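Local coordinates for protein proline dehydrogenase (Bradyrhizobium japonicum USDA 110, PDB 3HAZ) that probably oxidises proline to glutamate in two steps, joining an FAD-dependent proline dehydrogenase and an NAD-dependent aldehyde dehydrogenase in one chain, at residues V340-G345 / A378-L383; R389-F394 / G414-R419; I758-G763 / S962-K967. All blocks are in the same frame, centred on the assembly; numbering follows the deposited sequence.

Overall arrangement
Contacts 1 and 2 are neighbours in the proline dehydrogenase barrel, their centres about 9 Å apart, and both reach FAD. Strands 338-343 and 390-395 lie side by side in its parallel sheet, so probable backbone hydrogen bonds join them: L342 N to Q393 O at 2.8 Å and V340 O to Q393 N at 2.8 Å. Contact 1 supplies several residues that hold the cofactor, whereas contact 2 stands behind the dimethylbenzene end of the flavin. Contact 3 belongs to the aldehyde dehydrogenase part and lies against NAD. Its centre is about 54 Å from that of contact 1 and about 60 Å from that of contact 2, on the opposite side of the chain's centre.

Contact 1 (V340-G345 / A378-L383); sequences VRLVKG and ACASKL. With FAD (flavin-adenine dinucleotide), chain C.
L342 and V340 meet helix 369-384 through apolar contacts alone, and no hydrogen bond crosses between the segments. L342 CD2 settles 3.8 Å from C379 CB and also touches the methyl of A380. L383 offers one branch to each strand residue: its CD1 lies 3.9 Å from L342 CB, while its CD2 lies 4.1 Å from V340 CG1. Strand and helix axes run nearly antiparallel, at 165° and 9.7 Å, the layering of an outer helix on an inner strand in a TIM-type barrel.

The polar contacts to FAD come from the other side of 340-345. R341 lays a face of its guanidinium over FAD C6, with NH1 3.1 Å from FAD N5, and D280 pairs with the same NH1. V343 CG2 packs 3.5 Å from FAD N1. K344, extended beyond CG, brings NZ 2.9 Å from FAD O2A, with a weak second bond to FAD O1P and a salt bridge to D373. G345 N donates to FAD O4' at 2.9 Å, and G345 O accepts from both adenosine ribose hydroxyls.

Segment 340-345 is thus apolar toward the helix, while R341, and K344 just past the strand, bring positive charge to FAD; the lysine probably offsets pyrophosphate charge.

Contact 2 (R389-F394 / G414-R419); sequences RIFPQF and GFEFQR. With FAD (flavin-adenine dinucleotide), chain C.
Q393 and E416 lie side by side on neighbouring strands, and Q393 NE2 donates to E416 OE2 at 2.9 Å, coming from above the carboxylate plane, 53° out of it. The same oxygen takes a straighter bond from Q418 NE2 at 2.8 Å, nearly end-on to its C-O bond, and a salt bridge from R441. Three donors on one buried oxygen would probably keep the carboxylate ionised. A water closes the network, donating to Q393 OE1 and accepting from Q418 NE2. With an alanine here in place of E416, R441 would probably lose its charge partner, and the two amide nitrogens Q393 NE2 and Q418 NE2, 3.1 Å apart, would face each other without their shared acceptor.

Three backbone bonds set the parallel register: E416 N to P392 O, F394 N to E416 O, and Q418 N to F394 O. They zip together the two strands of a beta-alpha-beta unit of the barrel, whose helix 399-409 covers F394 and F417. On the flavin side, Q418 OE1 accepts from R341 NE, so Q418, which itself borders the flavin methyl C7M, also helps to position this FAD-binding arginine.

Further out, F391 swings its ring across the start of the other segment, its CG anti to the backbone N (chi1 -180°). F415 CA rests over one face of that ring, a CH-pi contact of 3.9 Å to the centroid, while the E416 carboxylate comes to its edge. F415 CD1 meets the edge of the F394 ring 3.7 Å from CE2, the planes 62° apart. F417 CD2 packs 3.8 Å from F394 CB.

Contact 3 (I758-G763 / S962-K967); sequences IAETGG and SGTGPK. With NAD (nicotinamide-adenine-dinucleotide), chain D.
E760 starts out facing away from the 962-967 loop and then turns back to it. Its CB lies against a face of the nicotinamide carboxamide, 3.5 Å from NAD N7N. A bend at chi2 (-64°) carries the chain round, and the carboxylate ends beside the loop. OE2 takes a weak, long bond from G965 N at 3.5 Å. OE1 accepts from a water that also donates to S962 O and accepts from NAD N7N, so one water ties the glutamate, the loop and the cofactor together.

The backbones are pinned around this side chain. T761 N donates to S962 O at 3.0 Å, from well above the carbonyl plane, and T964 N donates to A759 O. A759 N makes an almost straight bond (172°) to T964 OG1 at 2.9 Å, and that hydroxyl in turn donates to G965 O at 2.8 Å. At the far end S962 OG donates to G762 O at 2.7 Å, lying in its carbonyl plane, while G915 N also bonds the hydroxyl.

Strand 757-760 belongs to the NAD-binding sheet of the aldehyde dehydrogenase fold, and at its end E760 is predicted to be an active-site residue; the predicted active-site C794 lies close to G762. T761 O accepts from NAD N7N at 2.8 Å, helping to orient the carboxamide, whereas T761 OG1 is hydrogen-bonded to L961 O.

Glycines suit both the loop and the cofactor: at G963 a CB would strike the preceding carbonyl and press on A759 O; at G762 it would crowd NAD O3D. P966, after a cis peptide, sets its CD 4.0 Å from I758 CG1. The loop also reaches the second subunit: T964 O accepts from R650 of that subunit, and K967 N donates to its E980.

Contact 1 (V340-G345 / A378-L383)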
loop_
_atom_site.group_PDB
_atom_site.type_symbol
_atom_site.label_atom_id
_atom_site.label_comp_id
_atom_site.label_asym_id
_atom_site.label_seq_id
_atom_site.Cartn_x
_atom_site.Cartn_y
_atom_site.Cartn_z
ATOM N N VAL A 340 -21.079 51.311 -11.499
ATOM C CA VAL A 340 -20.730 50.248 -10.569
ATOM C C VAL A 340 -19.764 49.258 -11.203
ATOM O O VAL A 340 -20.081 48.625 -12.206
ATOM C CB VAL A 340 -21.989 49.505 -10.115
ATOM C CG1 VAL A 340 -21.631 48.409 -9.131
ATOM C CG2 VAL A 340 -22.982 50.490 -9.512
ATOM N N ARG A 341 -18.581 49.138 -10.612
ATOM C CA ARG A 341 -17.553 48.245 -11.125
ATOM C C ARG A 341 -17.650 46.856 -10.519
ATOM O O ARG A 341 -17.597 46.695 -9.298
ATOM C CB ARG A 341 -16.157 48.805 -10.847
ATOM C CG ARG A 341 -15.051 47.932 -11.432
ATOM C CD ARG A 341 -13.716 48.201 -10.764
ATOM N NE ARG A 341 -13.268 49.570 -10.980
ATOM C CZ ARG A 341 -12.595 50.270 -10.077
ATOM N NH1 ARG A 341 -12.304 49.729 -8.899
ATOM N NH2 ARG A 341 -12.225 51.506 -10.346
ATOM N N LEU A 342 -17.784 45.851 -11.375
ATOM C CA LEU A 342 -17.782 44.468 -10.920
ATOM C C LEU A 342 -16.408 43.858 -11.169
ATOM O O LEU A 342 -15.902 43.883 -12.291
ATOM C CB LEU A 342 -18.857 43.652 -11.637
ATOM C CG LEU A 342 -19.080 42.239 -11.104
ATOM C CD1 LEU A 342 -19.719 42.282 -9.703
ATOM C CD2 LEU A 342 -19.932 41.424 -12.079
ATOM N N VAL A 343 -15.807 43.323 -10.112
ATOM C CA VAL A 343 -14.506 42.680 -10.204
ATOM C C VAL A 343 -14.629 41.321 -9.536
ATOM O O VAL A 343 -15.602 41.052 -8.828
ATOM C CB VAL A 343 -13.431 43.468 -9.429
ATOM C CG1 VAL A 343 -13.415 44.940 -9.851
ATOM C CG2 VAL A 343 -13.675 43.337 -7.920
ATOM N N LYS A 344 -13.640 40.466 -9.739
ATOM C CA LYS A 344 -13.611 39.215 -9.003
ATOM C C LYS A 344 -13.087 39.456 -7.584
ATOM O O LYS A 344 -13.832 39.288 -6.616
ATOM C CB LYS A 344 -12.845 38.146 -9.784
ATOM C CG LYS A 344 -13.628 37.722 -11.035
ATOM C CD LYS A 344 -12.867 36.798 -11.986
ATOM C CE LYS A 344 -13.687 36.609 -13.269
ATOM N NZ LYS A 344 -13.033 35.720 -14.263
ATOM N N GLY A 345 -11.841 39.907 -7.451
ATOM C CA GLY A 345 -11.328 40.251 -6.131
ATOM C C GLY A 345 -9.829 40.094 -5.969
ATOM O O GLY A 345 -9.252 39.101 -6.406
ATOM N N ALA A 378 -23.062 35.525 -12.907
ATOM C CA ALA A 378 -24.363 35.709 -12.274
ATOM C C ALA A 378 -24.573 37.164 -11.828
ATOM O O ALA A 378 -25.648 37.729 -12.023
ATOM C CB ALA A 378 -24.530 34.752 -11.101
ATOM N N CYS A 379 -23.543 37.766 -11.240
ATOM C CA CYS A 379 -23.620 39.157 -10.797
ATOM C C CYS A 379 -23.689 40.121 -11.982
ATOM O O CYS A 379 -24.344 41.166 -11.916
ATOM C CB CYS A 379 -22.435 39.514 -9.888
ATOM S SG CYS A 379 -22.528 38.785 -8.223
ATOM N N ALA A 380 -23.007 39.766 -13.064
ATOM C CA ALA A 380 -23.004 40.594 -14.261
ATOM C C ALA A 380 -24.418 40.637 -14.832
ATOM O O ALA A 380 -24.919 41.694 -15.216
ATOM C CB ALA A 380 -22.030 40.035 -15.289
ATOM N N SER A 381 -25.063 39.477 -14.868
ATOM C CA SER A 381 -26.428 39.384 -15.365
ATOM C C SER A 381 -27.334 40.291 -14.535
ATOM O O SER A 381 -28.160 41.029 -15.068
ATOM C CB SER A 381 -26.907 37.934 -15.289
ATOM O OG SER A 381 -28.254 37.816 -15.708
ATOM N N LYS A 382 -27.157 40.231 -13.222
ATOM C CA LYS A 382 -27.922 41.049 -12.292
ATOM C C LYS A 382 -27.733 42.537 -12.588
ATOM O O LYS A 382 -28.702 43.286 -12.685
ATOM C CB LYS A 382 -27.466 40.740 -10.870
ATOM C CG LYS A 382 -28.438 41.093 -9.765
ATOM C CD LYS A 382 -27.933 40.492 -8.454
ATOM C CE LYS A 382 -28.672 41.054 -7.254
ATOM N NZ LYS A 382 -30.105 40.666 -7.263
ATOM N N LEU A 383 -26.482 42.963 -12.732
ATOM C CA LEU A 383 -26.196 44.372 -12.976
ATOM C C LEU A 383 -26.754 44.856 -14.314
ATOM O O LEU A 383 -27.251 45.976 -14.414
ATOM C CB LEU A 383 -24.695 44.648 -12.893
ATOM C CG LEU A 383 -24.125 44.725 -11.477
ATOM C CD1 LEU A 383 -22.603 44.583 -11.509
ATOM C CD2 LEU A 383 -24.548 46.031 -10.793
HETATM P PA FAD C . -9.084 35.571 -13.703
HETATM O O1A FAD C . -7.684 34.778 -13.988
HETATM O O2A FAD C . -10.190 35.073 -14.520
HETATM O O5B FAD C . -9.481 35.376 -12.138
HETATM C C5B FAD C . -8.513 35.676 -11.174
HETATM C C4B FAD C . -9.164 35.720 -9.785
HETATM O O4B FAD C . -10.218 34.677 -9.410
HETATM C C3B FAD C . -8.662 36.331 -8.623
HETATM O O3B FAD C . -8.112 37.633 -8.722
HETATM C C2B FAD C . -9.676 35.987 -7.561
HETATM O O2B FAD C . -10.594 37.000 -7.194
HETATM C C1B FAD C . -10.282 34.701 -8.000
HETATM N N9A FAD C . -9.685 33.467 -7.522
HETATM C C8A FAD C . -8.412 32.968 -7.776
HETATM N N7A FAD C . -8.312 31.751 -7.157
HETATM C C5A FAD C . -9.546 31.496 -6.515
HETATM C C6A FAD C . -10.039 30.342 -5.686
HETATM N N6A FAD C . -9.173 29.201 -5.412
HETATM N N1A FAD C . -11.262 30.346 -5.202
HETATM C C2A FAD C . -12.124 31.430 -5.460
HETATM N N3A FAD C . -11.650 32.539 -6.255
HETATM C C4A FAD C . -10.375 32.532 -6.760
HETATM N N1 FAD C . -10.338 43.838 -6.849
HETATM C C2 FAD C . -10.735 44.197 -5.583
HETATM O O2 FAD C . -10.750 43.251 -4.581
HETATM N N3 FAD C . -11.084 45.562 -5.304
HETATM C C4 FAD C . -11.028 46.503 -6.292
HETATM O O4 FAD C . -11.433 47.819 -6.036
HETATM C C4X FAD C . -10.618 46.129 -7.618
HETATM N N5 FAD C . -10.560 47.147 -8.713
HETATM C C5X FAD C . -10.148 46.760 -10.012
HETATM C C6 FAD C . -10.083 47.765 -11.084
HETATM C C7 FAD C . -9.676 47.375 -12.381
HETATM C C7M FAD C . -9.592 48.427 -13.476
HETATM C C8 FAD C . -9.323 45.964 -12.663
HETATM C C8M FAD C . -8.873 45.513 -14.063
HETATM C C9 FAD C . -9.387 45.007 -11.635
HETATM C C9A FAD C . -9.801 45.406 -10.278
HETATM N N10 FAD C . -9.868 44.415 -9.201
HETATM C C10 FAD C . -10.288 44.819 -7.879
HETATM C "C1'" FAD C . -9.687 42.950 -9.455
HETATM C "C2'" FAD C . -8.251 42.395 -9.272
HETATM O "O2'" FAD C . -7.312 43.466 -9.246
HETATM C "C3'" FAD C . -7.964 41.372 -10.383
HETATM O "O3'" FAD C . -7.670 42.047 -11.602
HETATM C "C4'" FAD C . -9.158 40.382 -10.627
HETATM O "O4'" FAD C . -9.736 39.797 -9.511
HETATM C "C5'" FAD C . -8.830 39.334 -11.724
HETATM O "O5'" FAD C . -9.990 38.809 -12.350
HETATM P P FAD C . -9.858 38.336 -13.935
HETATM O O1P FAD C . -11.358 37.883 -14.505
HETATM O O2P FAD C . -9.270 39.423 -14.727
HETATM O O3P FAD C . -8.749 37.138 -13.971
#

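Contact 2 (R389-F394 / G414-R419)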
loop_
_atom_site.group_PDB
_atom_site.type_symbol
_atom_site.label_atom_id
_atom_site.label_comp_id
_atom_site.label_asym_id
_atom_site.label_seq_id
_atom_site.Cartn_x
_atom_site.Cartn_y
_atom_site.Cartn_z
ATOM N N ARG A 389 -30.380 52.879 -14.658
ATOM C CA ARG A 389 -29.992 53.580 -13.440
ATOM C C ARG A 389 -28.560 53.217 -13.057
ATOM O O ARG A 389 -27.758 54.084 -12.708
ATOM C CB ARG A 389 -30.945 53.259 -12.287
ATOM C CG ARG A 389 -30.600 53.994 -11.004
ATOM C CD ARG A 389 -31.648 53.786 -9.920
ATOM N NE ARG A 389 -32.975 54.241 -10.333
ATOM C CZ ARG A 389 -33.387 55.506 -10.302
ATOM N NH1 ARG A 389 -32.572 56.468 -9.887
ATOM N NH2 ARG A 389 -34.619 55.811 -10.694
ATOM N N ILE A 390 -28.252 51.928 -13.116
ATOM C CA ILE A 390 -26.904 51.443 -12.851
ATOM C C ILE A 390 -26.150 51.271 -14.171
ATOM O O ILE A 390 -26.635 50.609 -15.091
ATOM C CB ILE A 390 -26.920 50.088 -12.098
ATOM C CG1 ILE A 390 -27.707 50.195 -10.789
ATOM C CG2 ILE A 390 -25.499 49.589 -11.841
ATOM C CD1 ILE A 390 -27.140 51.209 -9.803
ATOM N N PHE A 391 -24.973 51.882 -14.261
ATOM C CA PHE A 391 -24.086 51.686 -15.400
ATOM C C PHE A 391 -22.973 50.727 -14.975
ATOM O O PHE A 391 -22.052 51.120 -14.260
ATOM C CB PHE A 391 -23.506 53.029 -15.858
ATOM C CG PHE A 391 -22.579 52.927 -17.046
ATOM C CD1 PHE A 391 -23.072 53.052 -18.343
ATOM C CD2 PHE A 391 -21.209 52.736 -16.862
ATOM C CE1 PHE A 391 -22.220 52.970 -19.441
ATOM C CE2 PHE A 391 -20.344 52.648 -17.957
ATOM C CZ PHE A 391 -20.850 52.764 -19.248
ATOM N N PRO A 392 -23.072 49.455 -15.396
ATOM C CA PRO A 392 -22.109 48.432 -14.972
ATOM C C PRO A 392 -20.775 48.574 -15.690
ATOM O O PRO A 392 -20.734 48.942 -16.864
ATOM C CB PRO A 392 -22.782 47.110 -15.378
ATOM C CG PRO A 392 -24.204 47.460 -15.733
ATOM C CD PRO A 392 -24.157 48.886 -16.211
ATOM N N GLN A 393 -19.698 48.286 -14.969
ATOM C CA GLN A 393 -18.349 48.323 -15.509
ATOM C C GLN A 393 -17.682 47.005 -15.141
ATOM O O GLN A 393 -17.424 46.739 -13.969
ATOM C CB GLN A 393 -17.558 49.481 -14.902
ATOM C CG GLN A 393 -18.288 50.828 -14.929
ATOM C CD GLN A 393 -17.667 51.842 -13.979
ATOM O OE1 GLN A 393 -17.735 51.692 -12.759
ATOM N NE2 GLN A 393 -17.055 52.874 -14.538
ATOM N N PHE A 394 -17.418 46.174 -16.136
ATOM C CA PHE A 394 -16.908 44.840 -15.874
ATOM C C PHE A 394 -15.401 44.834 -16.046
ATOM O O PHE A 394 -14.895 44.819 -17.161
ATOM C CB PHE A 394 -17.590 43.822 -16.792
ATOM C CG PHE A 394 -19.093 43.850 -16.696
ATOM C CD1 PHE A 394 -19.739 43.324 -15.585
ATOM C CD2 PHE A 394 -19.857 44.429 -17.697
ATOM C CE1 PHE A 394 -21.121 43.365 -15.481
ATOM C CE2 PHE A 394 -21.238 44.470 -17.602
ATOM C CZ PHE A 394 -21.872 43.935 -16.491
ATOM N N GLY A 414 -24.843 50.961 -22.544
ATOM C CA GLY A 414 -25.207 51.126 -21.148
ATOM C C GLY A 414 -24.303 50.396 -20.176
ATOM O O GLY A 414 -24.634 50.265 -18.999
ATOM N N PHE A 415 -23.167 49.915 -20.671
ATOM C CA PHE A 415 -22.144 49.311 -19.817
ATOM C C PHE A 415 -20.768 49.457 -20.474
ATOM O O PHE A 415 -20.663 49.861 -21.637
ATOM C CB PHE A 415 -22.463 47.833 -19.534
ATOM C CG PHE A 415 -22.281 46.931 -20.728
ATOM C CD1 PHE A 415 -21.114 46.203 -20.892
ATOM C CD2 PHE A 415 -23.279 46.813 -21.688
ATOM C CE1 PHE A 415 -20.942 45.372 -21.989
ATOM C CE2 PHE A 415 -23.112 45.991 -22.789
ATOM C CZ PHE A 415 -21.944 45.268 -22.940
ATOM N N GLU A 416 -19.717 49.151 -19.723
ATOM C CA GLU A 416 -18.372 49.136 -20.284
ATOM C C GLU A 416 -17.594 47.970 -19.693
ATOM O O GLU A 416 -18.024 47.353 -18.710
ATOM C CB GLU A 416 -17.640 50.458 -19.988
ATOM C CG GLU A 416 -17.218 50.595 -18.517
ATOM C CD GLU A 416 -16.608 51.947 -18.172
ATOM O OE1 GLU A 416 -16.762 52.898 -18.965
ATOM O OE2 GLU A 416 -15.985 52.057 -17.090
ATOM N N PHE A 417 -16.462 47.656 -20.313
ATOM C CA PHE A 417 -15.484 46.777 -19.699
ATOM C C PHE A 417 -14.356 47.650 -19.145
ATOM O O PHE A 417 -14.230 48.819 -19.513
ATOM C CB PHE A 417 -14.937 45.770 -20.716
ATOM C CG PHE A 417 -15.947 44.748 -21.156
ATOM C CD1 PHE A 417 -16.610 44.887 -22.368
ATOM C CD2 PHE A 417 -16.246 43.661 -20.349
ATOM C CE1 PHE A 417 -17.553 43.952 -22.771
ATOM C CE2 PHE A 417 -17.188 42.720 -20.743
ATOM C CZ PHE A 417 -17.842 42.865 -21.956
ATOM N N GLN A 418 -13.534 47.085 -18.270
ATOM C CA GLN A 418 -12.353 47.796 -17.782
ATOM C C GLN A 418 -11.131 46.894 -17.733
ATOM O O GLN A 418 -11.243 45.665 -17.679
ATOM C CB GLN A 418 -12.586 48.386 -16.395
ATOM C CG GLN A 418 -13.796 49.266 -16.271
ATOM C CD GLN A 418 -13.867 49.934 -14.920
ATOM O OE1 GLN A 418 -13.311 49.428 -13.940
ATOM N NE2 GLN A 418 -14.548 51.084 -14.855
ATOM N N ARG A 419 -9.963 47.522 -17.744
ATOM C CA ARG A 419 -8.709 46.803 -17.673
ATOM C C ARG A 419 -7.636 47.702 -17.080
ATOM O O ARG A 419 -7.775 48.925 -17.059
ATOM C CB ARG A 419 -8.277 46.365 -19.067
ATOM C CG ARG A 419 -7.801 47.519 -19.953
ATOM C CD ARG A 419 -7.169 46.997 -21.232
ATOM N NE ARG A 419 -6.466 48.040 -21.965
ATOM C CZ ARG A 419 -5.144 48.166 -22.010
ATOM N NH1 ARG A 419 -4.604 49.155 -22.703
ATOM N NH2 ARG A 419 -4.362 47.304 -21.362
HETATM P PA FAD C . -9.084 35.571 -13.703
HETATM O O1A FAD C . -7.684 34.778 -13.988
HETATM O O2A FAD C . -10.190 35.073 -14.520
HETATM O O5B FAD C . -9.481 35.376 -12.138
HETATM C C5B FAD C . -8.513 35.676 -11.174
HETATM C C4B FAD C . -9.164 35.720 -9.785
HETATM O O4B FAD C . -10.218 34.677 -9.410
HETATM C C3B FAD C . -8.662 36.331 -8.623
HETATM O O3B FAD C . -8.112 37.633 -8.722
HETATM C C2B FAD C . -9.676 35.987 -7.561
HETATM O O2B FAD C . -10.594 37.000 -7.194
HETATM C C1B FAD C . -10.282 34.701 -8.000
HETATM N N9A FAD C . -9.685 33.467 -7.522
HETATM C C8A FAD C . -8.412 32.968 -7.776
HETATM N N7A FAD C . -8.312 31.751 -7.157
HETATM C C5A FAD C . -9.546 31.496 -6.515
HETATM C C6A FAD C . -10.039 30.342 -5.686
HETATM N N6A FAD C . -9.173 29.201 -5.412
HETATM N N1A FAD C . -11.262 30.346 -5.202
HETATM C C2A FAD C . -12.124 31.430 -5.460
HETATM N N3A FAD C . -11.650 32.539 -6.255
HETATM C C4A FAD C . -10.375 32.532 -6.760
HETATM N N1 FAD C . -10.338 43.838 -6.849
HETATM C C2 FAD C . -10.735 44.197 -5.583
HETATM O O2 FAD C . -10.750 43.251 -4.581
HETATM N N3 FAD C . -11.084 45.562 -5.304
HETATM C C4 FAD C . -11.028 46.503 -6.292
HETATM O O4 FAD C . -11.433 47.819 -6.036
HETATM C C4X FAD C . -10.618 46.129 -7.618
HETATM N N5 FAD C . -10.560 47.147 -8.713
HETATM C C5X FAD C . -10.148 46.760 -10.012
HETATM C C6 FAD C . -10.083 47.765 -11.084
HETATM C C7 FAD C . -9.676 47.375 -12.381
HETATM C C7M FAD C . -9.592 48.427 -13.476
HETATM C C8 FAD C . -9.323 45.964 -12.663
HETATM C C8M FAD C . -8.873 45.513 -14.063
HETATM C C9 FAD C . -9.387 45.007 -11.635
HETATM C C9A FAD C . -9.801 45.406 -10.278
HETATM N N10 FAD C . -9.868 44.415 -9.201
HETATM C C10 FAD C . -10.288 44.819 -7.879
HETATM C "C1'" FAD C . -9.687 42.950 -9.455
HETATM C "C2'" FAD C . -8.251 42.395 -9.272
HETATM O "O2'" FAD C . -7.312 43.466 -9.246
HETATM C "C3'" FAD C . -7.964 41.372 -10.383
HETATM O "O3'" FAD C . -7.670 42.047 -11.602
HETATM C "C4'" FAD C . -9.158 40.382 -10.627
HETATM O "O4'" FAD C . -9.736 39.797 -9.511
HETATM C "C5'" FAD C . -8.830 39.334 -11.724
HETATM O "O5'" FAD C . -9.990 38.809 -12.350
HETATM P P FAD C . -9.858 38.336 -13.935
HETATM O O1P FAD C . -11.358 37.883 -14.505
HETATM O O2P FAD C . -9.270 39.423 -14.727
HETATM O O3P FAD C . -8.749 37.138 -13.971
HETATM O O HOH W 1 -15.192 52.222 -11.939
#

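Contact 3 (I758-G763 / S962-K967)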
loop_
_atom_site.group_PDB
_atom_site.type_symbol
_atom_site.label_atom_id
_atom_site.label_comp_id
_atom_site.label_asym_id
_atom_site.label_seq_id
_atom_site.Cartn_x
_atom_site.Cartn_y
_atom_site.Cartn_z
ATOM N N ILE A 758 10.461 24.403 35.791
ATOM C CA ILE A 758 10.173 24.999 34.494
ATOM C C ILE A 758 9.862 26.455 34.754
ATOM O O ILE A 758 8.882 26.770 35.435
ATOM C CB ILE A 758 8.952 24.348 33.825
ATOM C CG1 ILE A 758 9.233 22.878 33.521
ATOM C CG2 ILE A 758 8.574 25.094 32.552
ATOM C CD1 ILE A 758 8.006 22.116 33.064
ATOM N N ALA A 759 10.705 27.342 34.230
ATOM C CA ALA A 759 10.576 28.759 34.517
ATOM C C ALA A 759 10.649 29.579 33.238
ATOM O O ALA A 759 11.661 29.583 32.532
ATOM C CB ALA A 759 11.649 29.208 35.512
ATOM N N GLU A 760 9.555 30.268 32.945
ATOM C CA GLU A 760 9.482 31.113 31.769
ATOM C C GLU A 760 9.447 32.540 32.268
ATOM O O GLU A 760 8.579 32.915 33.056
ATOM C CB GLU A 760 8.244 30.767 30.941
ATOM C CG GLU A 760 8.100 29.264 30.678
ATOM C CD GLU A 760 9.240 28.694 29.834
ATOM O OE1 GLU A 760 9.279 28.977 28.617
ATOM O OE2 GLU A 760 10.093 27.959 30.385
ATOM N N THR A 761 10.424 33.326 31.837
ATOM C CA THR A 761 10.621 34.645 32.404
ATOM C C THR A 761 10.648 35.707 31.297
ATOM O O THR A 761 10.228 35.445 30.169
ATOM C CB THR A 761 11.877 34.671 33.311
ATOM O OG1 THR A 761 12.963 34.015 32.649
ATOM C CG2 THR A 761 11.597 33.918 34.612
ATOM N N GLY A 762 11.120 36.904 31.617
ATOM C CA GLY A 762 10.956 38.022 30.705
ATOM C C GLY A 762 11.836 38.007 29.469
ATOM O O GLY A 762 12.390 36.977 29.078
ATOM N N GLY A 763 11.947 39.171 28.837
ATOM C CA GLY A 763 12.866 39.361 27.737
ATOM C C GLY A 763 13.063 40.839 27.455
ATOM O O GLY A 763 12.280 41.676 27.896
ATOM N N SER A 962 15.675 34.280 29.686
ATOM C CA SER A 962 14.255 34.253 29.338
ATOM C C SER A 962 13.503 32.951 29.674
ATOM O O SER A 962 12.277 32.899 29.571
ATOM C CB SER A 962 14.075 34.581 27.853
ATOM O OG SER A 962 14.426 35.930 27.602
ATOM N N GLY A 963 14.216 31.901 30.059
ATOM C CA GLY A 963 13.538 30.663 30.420
ATOM C C GLY A 963 14.388 29.412 30.420
ATOM O O GLY A 963 15.531 29.432 29.971
ATOM N N THR A 964 13.819 28.321 30.935
ATOM C CA THR A 964 14.526 27.051 31.024
ATOM C C THR A 964 14.133 26.105 29.896
ATOM O O THR A 964 14.907 25.235 29.525
ATOM C CB THR A 964 14.219 26.310 32.369
ATOM O OG1 THR A 964 12.799 26.183 32.545
ATOM C CG2 THR A 964 14.811 27.048 33.561
ATOM N N GLY A 965 12.933 26.283 29.351
ATOM C CA GLY A 965 12.319 25.246 28.539
ATOM C C GLY A 965 11.738 24.188 29.471
ATOM O O GLY A 965 11.937 24.267 30.681
ATOM N N PRO A 966 10.993 23.215 28.923
ATOM C CA PRO A 966 10.657 23.134 27.499
ATOM C C PRO A 966 9.612 24.189 27.137
ATOM O O PRO A 966 9.066 24.857 28.020
ATOM C CB PRO A 966 10.048 21.730 27.346
ATOM C CG PRO A 966 9.965 21.150 28.734
ATOM C CD PRO A 966 10.241 22.231 29.719
ATOM N N LYS A 967 9.344 24.326 25.845
ATOM C CA LYS A 967 8.415 25.331 25.342
ATOM C C LYS A 967 6.966 24.939 25.610
ATOM O O LYS A 967 6.534 23.858 25.224
ATOM C CB LYS A 967 8.609 25.516 23.830
ATOM C CG LYS A 967 9.808 26.372 23.411
ATOM C CD LYS A 967 10.025 26.208 21.903
ATOM C CE LYS A 967 10.834 27.349 21.271
ATOM N NZ LYS A 967 10.054 28.603 21.236
HETATM P PA NAD D . 6.405 38.078 39.144
HETATM O O1A NAD D . 7.931 37.483 39.236
HETATM O O2A NAD D . 6.361 39.426 39.733
HETATM O O5B NAD D . 5.415 37.043 40.001
HETATM C C5B NAD D . 4.593 36.128 39.288
HETATM C C4B NAD D . 4.076 35.007 40.204
HETATM O O4B NAD D . 5.067 34.472 41.163
HETATM C C3B NAD D . 2.881 35.413 41.160
HETATM O O3B NAD D . 1.741 34.614 41.228
HETATM C C2B NAD D . 3.634 35.803 42.429
HETATM O O2B NAD D . 2.919 36.170 43.587
HETATM C C1B NAD D . 4.612 34.711 42.492
HETATM N N9A NAD D . 5.748 35.053 43.360
HETATM C C8A NAD D . 6.221 36.291 43.654
HETATM N N7A NAD D . 7.338 36.137 44.527
HETATM C C5A NAD D . 7.527 34.755 44.754
HETATM C C6A NAD D . 8.455 34.053 45.515
HETATM N N6A NAD D . 9.472 34.779 46.260
HETATM N N1A NAD D . 8.414 32.697 45.560
HETATM C C2A NAD D . 7.444 32.011 44.849
HETATM N N3A NAD D . 6.529 32.699 44.100
HETATM C C4A NAD D . 6.571 34.076 44.053
HETATM O O3 NAD D . 5.870 38.089 37.554
HETATM P PN NAD D . 4.530 39.000 37.140
HETATM O O1N NAD D . 4.728 40.552 37.712
HETATM O O2N NAD D . 3.323 38.399 37.711
HETATM O O5D NAD D . 4.372 39.054 35.480
HETATM C C5D NAD D . 5.303 39.799 34.707
HETATM C C4D NAD D . 6.540 38.971 34.300
HETATM O O4D NAD D . 6.291 37.554 33.900
HETATM C C3D NAD D . 7.544 39.514 33.194
HETATM O O3D NAD D . 8.900 39.698 33.525
HETATM C C2D NAD D . 7.183 38.577 32.021
HETATM O O2D NAD D . 7.868 38.649 30.786
HETATM C C1D NAD D . 7.017 37.289 32.718
HETATM N N1N NAD D . 6.224 36.400 31.859
HETATM C C2N NAD D . 6.886 35.515 30.987
HETATM C C3N NAD D . 6.105 34.641 30.118
HETATM C C7N NAD D . 6.829 33.666 29.173
HETATM O O7N NAD D . 6.212 32.821 28.631
HETATM N N7N NAD D . 8.274 33.699 29.063
HETATM C C4N NAD D . 4.622 34.694 30.152
HETATM C C5N NAD D . 3.966 35.570 31.020
HETATM C C6N NAD D . 4.755 36.456 31.905
HETATM O O HOH W 2 10.028 31.363 28.429
#